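Local coordinates for putative cytoplasmic protein (Salmonella typhimurium LT2, PDB 2Q02) that is of unknown function but binds zinc in a xylose isomerase-like TIM barrel and may act as an isomerase, at residues A[99-113]-A[134-148]. Sequence-based numbering, arbitrary orientation.
With ZN (zinc ion), chain E.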
# COMPACT_ATOMS: atom_id res chain seq x y z
N ALA A 99 -5.29 -13.09 3.75
CA ALA A 99 -5.16 -11.65 3.60
C ALA A 99 -6.54 -10.97 3.67
O ALA A 99 -7.53 -11.43 3.08
CB ALA A 99 -4.47 -11.30 2.31
N ARG A 100 -6.57 -9.87 4.39
CA ARG A 100 -7.79 -9.12 4.63
C ARG A 100 -8.24 -8.35 3.38
O ARG A 100 -9.43 -8.25 3.09
CB ARG A 100 -7.50 -8.11 5.75
CG ARG A 100 -8.70 -7.29 6.21
CD ARG A 100 -8.42 -6.67 7.61
NE ARG A 100 -8.00 -5.26 7.56
CZ ARG A 100 -7.36 -4.62 8.53
NH1 ARG A 100 -7.01 -5.24 9.66
NH2 ARG A 100 -7.06 -3.35 8.38
N ALA A 101 -7.27 -7.78 2.67
CA ALA A 101 -7.57 -6.87 1.60
C ALA A 101 -6.68 -7.15 0.38
O ALA A 101 -5.58 -7.75 0.50
CB ALA A 101 -7.36 -5.42 2.08
N LEU A 102 -7.16 -6.71 -0.79
CA LEU A 102 -6.35 -6.69 -2.00
C LEU A 102 -6.35 -5.26 -2.54
O LEU A 102 -7.39 -4.57 -2.58
CB LEU A 102 -6.86 -7.69 -3.04
CG LEU A 102 -6.32 -7.71 -4.47
CD1 LEU A 102 -4.88 -8.16 -4.50
CD2 LEU A 102 -7.15 -8.62 -5.32
N VAL A 103 -5.16 -4.83 -2.94
CA VAL A 103 -4.95 -3.47 -3.42
C VAL A 103 -5.21 -3.35 -4.91
O VAL A 103 -4.80 -4.21 -5.70
CB VAL A 103 -3.50 -3.01 -3.15
CG1 VAL A 103 -3.25 -1.63 -3.74
CG2 VAL A 103 -3.21 -3.00 -1.66
N LEU A 104 -5.86 -2.25 -5.30
CA LEU A 104 -6.23 -1.97 -6.70
C LEU A 104 -5.53 -0.68 -7.19
O LEU A 104 -5.62 0.38 -6.55
CB LEU A 104 -7.74 -1.80 -6.81
CG LEU A 104 -8.58 -3.01 -6.41
CD1 LEU A 104 -10.01 -2.61 -6.12
CD2 LEU A 104 -8.57 -4.08 -7.49
N CYS A 105 -4.83 -0.79 -8.31
CA CYS A 105 -4.10 0.34 -8.86
C CYS A 105 -4.63 0.73 -10.22
O CYS A 105 -4.85 -0.15 -11.07
CB CYS A 105 -2.62 -0.01 -9.03
SG CYS A 105 -1.72 -0.10 -7.46
N PRO A 106 -4.77 2.05 -10.48
CA PRO A 106 -5.37 2.55 -11.72
C PRO A 106 -4.41 2.48 -12.88
O PRO A 106 -3.21 2.46 -12.67
CB PRO A 106 -5.66 4.02 -11.41
CG PRO A 106 -4.52 4.42 -10.47
CD PRO A 106 -4.29 3.16 -9.62
N LEU A 107 -4.95 2.49 -14.09
CA LEU A 107 -4.14 2.59 -15.30
C LEU A 107 -3.21 3.80 -15.21
O LEU A 107 -3.58 4.86 -14.72
CB LEU A 107 -5.02 2.68 -16.56
CG LEU A 107 -4.27 2.71 -17.91
CD1 LEU A 107 -3.70 1.32 -18.26
CD2 LEU A 107 -5.15 3.21 -19.04
N ASN A 108 -1.98 3.61 -15.67
CA ASN A 108 -0.94 4.63 -15.49
C ASN A 108 -0.05 4.65 -16.73
O ASN A 108 1.15 4.43 -16.65
CB ASN A 108 -0.17 4.39 -14.17
CG ASN A 108 0.90 5.45 -13.87
OD1 ASN A 108 0.62 6.64 -13.82
ND2 ASN A 108 2.12 5.00 -13.62
N ASP A 109 -0.66 4.87 -17.88
CA ASP A 109 0.07 4.89 -19.16
C ASP A 109 -0.19 6.18 -19.98
O ASP A 109 0.10 6.25 -21.18
CB ASP A 109 -0.26 3.65 -20.03
CG ASP A 109 -1.67 3.68 -20.63
OD1 ASP A 109 -2.40 4.67 -20.44
OD2 ASP A 109 -2.05 2.68 -21.28
N GLY A 110 -0.74 7.20 -19.32
CA GLY A 110 -0.98 8.49 -19.97
C GLY A 110 -2.29 8.59 -20.73
O GLY A 110 -2.57 9.59 -21.38
N THR A 111 -3.09 7.54 -20.63
CA THR A 111 -4.37 7.46 -21.30
C THR A 111 -5.49 7.76 -20.32
O THR A 111 -5.44 7.38 -19.16
CB THR A 111 -4.55 6.09 -21.94
OG1 THR A 111 -3.80 6.08 -23.16
CG2 THR A 111 -5.97 5.82 -22.28
N ILE A 112 -6.49 8.48 -20.80
CA ILE A 112 -7.64 8.86 -19.99
C ILE A 112 -8.50 7.64 -19.75
O ILE A 112 -8.82 6.94 -20.67
CB ILE A 112 -8.55 9.88 -20.71
CG1 ILE A 112 -7.86 11.24 -20.84
CG2 ILE A 112 -9.93 10.02 -19.99
CD1 ILE A 112 -8.52 12.18 -21.84
N VAL A 113 -8.89 7.42 -18.51
CA VAL A 113 -9.97 6.50 -18.20
C VAL A 113 -11.13 7.34 -17.67
O VAL A 113 -10.98 7.99 -16.64
CB VAL A 113 -9.55 5.43 -17.16
CG1 VAL A 113 -10.75 4.56 -16.76
CG2 VAL A 113 -8.45 4.54 -17.72
N ILE A 134 -13.13 -10.52 0.47
CA ILE A 134 -11.91 -9.71 0.54
C ILE A 134 -12.30 -8.24 0.42
O ILE A 134 -13.20 -7.89 -0.36
CB ILE A 134 -10.89 -10.10 -0.57
CG1 ILE A 134 -10.49 -11.58 -0.46
CG2 ILE A 134 -9.66 -9.18 -0.54
CD1 ILE A 134 -9.80 -11.98 0.85
N GLN A 135 -11.64 -7.39 1.21
CA GLN A 135 -11.81 -5.94 1.13
C GLN A 135 -10.98 -5.38 0.01
O GLN A 135 -9.92 -5.90 -0.33
CB GLN A 135 -11.41 -5.25 2.44
CG GLN A 135 -12.34 -5.56 3.63
CD GLN A 135 -11.74 -5.18 4.99
OE1 GLN A 135 -10.73 -4.46 5.08
NE2 GLN A 135 -12.36 -5.67 6.05
N GLY A 136 -11.46 -4.30 -0.58
CA GLY A 136 -10.74 -3.63 -1.65
C GLY A 136 -10.15 -2.30 -1.20
O GLY A 136 -10.81 -1.51 -0.51
N LEU A 137 -8.91 -2.08 -1.60
CA LEU A 137 -8.24 -0.82 -1.34
C LEU A 137 -7.82 -0.18 -2.68
O LEU A 137 -6.97 -0.73 -3.41
CB LEU A 137 -7.02 -1.04 -0.43
CG LEU A 137 -7.29 -1.34 1.04
CD1 LEU A 137 -5.99 -1.66 1.73
CD2 LEU A 137 -8.01 -0.16 1.70
N VAL A 138 -8.44 0.96 -3.01
CA VAL A 138 -8.11 1.70 -4.22
C VAL A 138 -6.98 2.66 -3.92
O VAL A 138 -7.12 3.55 -3.08
CB VAL A 138 -9.31 2.50 -4.72
CG1 VAL A 138 -8.91 3.40 -5.86
CG2 VAL A 138 -10.46 1.54 -5.13
N GLU A 139 -5.85 2.47 -4.59
CA GLU A 139 -4.67 3.33 -4.38
C GLU A 139 -4.45 4.25 -5.57
O GLU A 139 -3.95 3.80 -6.60
CB GLU A 139 -3.41 2.50 -4.22
CG GLU A 139 -2.13 3.33 -4.07
CD GLU A 139 -0.98 2.54 -3.51
OE1 GLU A 139 -0.99 1.30 -3.66
OE2 GLU A 139 -0.05 3.15 -2.94
N PRO A 140 -4.83 5.52 -5.44
CA PRO A 140 -4.43 6.49 -6.45
C PRO A 140 -2.90 6.60 -6.60
O PRO A 140 -2.15 6.53 -5.60
CB PRO A 140 -5.00 7.82 -5.93
CG PRO A 140 -5.99 7.49 -4.90
CD PRO A 140 -5.67 6.12 -4.39
N LEU A 141 -2.46 6.75 -7.85
CA LEU A 141 -1.06 6.96 -8.19
C LEU A 141 -0.89 8.39 -8.62
O LEU A 141 -1.62 8.88 -9.48
CB LEU A 141 -0.63 6.05 -9.34
CG LEU A 141 -0.96 4.58 -9.20
CD1 LEU A 141 -0.65 3.87 -10.48
CD2 LEU A 141 -0.21 3.95 -8.05
N GLY A 142 0.10 9.06 -8.04
CA GLY A 142 0.30 10.50 -8.26
C GLY A 142 0.96 10.90 -9.57
O GLY A 142 0.97 12.07 -9.92
N PHE A 143 1.53 9.94 -10.30
CA PHE A 143 2.19 10.24 -11.56
C PHE A 143 1.28 11.06 -12.47
O PHE A 143 0.07 10.86 -12.52
CB PHE A 143 2.61 8.99 -12.31
CG PHE A 143 3.49 8.11 -11.51
CD1 PHE A 143 4.81 8.47 -11.27
CD2 PHE A 143 2.99 6.94 -10.93
CE1 PHE A 143 5.61 7.70 -10.50
CE2 PHE A 143 3.79 6.15 -10.16
CZ PHE A 143 5.11 6.53 -9.95
N ARG A 144 1.88 11.99 -13.22
CA ARG A 144 1.12 12.76 -14.21
C ARG A 144 0.40 11.91 -15.25
O ARG A 144 -0.63 12.34 -15.79
CB ARG A 144 1.99 13.75 -14.98
CG ARG A 144 2.09 15.07 -14.31
CD ARG A 144 3.29 15.87 -14.80
NE ARG A 144 3.14 17.25 -14.36
CZ ARG A 144 3.03 18.32 -15.16
NH1 ARG A 144 3.10 18.22 -16.50
NH2 ARG A 144 2.89 19.52 -14.60
N VAL A 145 0.95 10.73 -15.55
CA VAL A 145 0.33 9.81 -16.52
C VAL A 145 -0.75 8.90 -15.91
O VAL A 145 -1.35 8.09 -16.61
CB VAL A 145 1.40 9.04 -17.29
CG1 VAL A 145 2.20 10.01 -18.14
CG2 VAL A 145 2.32 8.25 -16.31
N SER A 146 -1.00 9.06 -14.61
CA SER A 146 -1.99 8.25 -13.89
C SER A 146 -3.40 8.68 -14.23
O SER A 146 -3.70 9.86 -14.31
CB SER A 146 -1.78 8.37 -12.39
OG SER A 146 -2.89 7.87 -11.68
N SER A 147 -4.27 7.68 -14.42
CA SER A 147 -5.67 7.93 -14.71
C SER A 147 -6.48 8.29 -13.47
O SER A 147 -7.63 8.67 -13.58
CB SER A 147 -6.31 6.71 -15.39
OG SER A 147 -6.41 5.62 -14.49
N LEU A 148 -5.89 8.13 -12.28
CA LEU A 148 -6.59 8.39 -11.03
C LEU A 148 -5.56 8.80 -9.96
O LEU A 148 -4.88 7.96 -9.37
CB LEU A 148 -7.39 7.13 -10.60
CG LEU A 148 -8.14 7.18 -9.25
CD1 LEU A 148 -9.22 8.29 -9.21
CD2 LEU A 148 -8.78 5.84 -8.91
ZN ZN E . 1.63 2.24 -2.04
O HOH W 1 -3.53 6.52 -17.57
O HOH W 2 -8.33 9.27 -16.34
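Strands 101-104 and 135-138 pair in parallel as neighbours in the barrel wall, and the contact runs on into the loops that follow them. Five backbone hydrogen bonds alternate across the strands, from Q135 N to R100 O (3.0 Å) through to E139 N on L104 O (2.9 Å), the last almost straight at 177°. A101, V103 and L137 line the barrel interior, where A101 CB meets L137 CD1 at 4.0 Å. On the other face L104 CD1 lies near V138 CG2, and helix 115-130 covers L102 and L104.

Just past its strand, E139 holds CG anti to the backbone N (chi1 177°) and stays extended, which carries OE2 to the zinc ion at 2.1 Å; D170, H197 and E245 also bind the metal. OE1 of the same carboxylate lies against V103 CG1.

Farther along, the P106 ring touches L141 CG with CD (3.6 Å) and CG, and L148 CB with its CB. The N108 amide lies obliquely by the F143 ring, planes 36° apart, ND2 3.4 Å from CD2. S147 N donates to L107 O and G110 N to V145 O. Linked through helix 115-130, the strands form a beta-alpha-beta crossover of a TIM barrel, its metal site at the C-terminal strand ends.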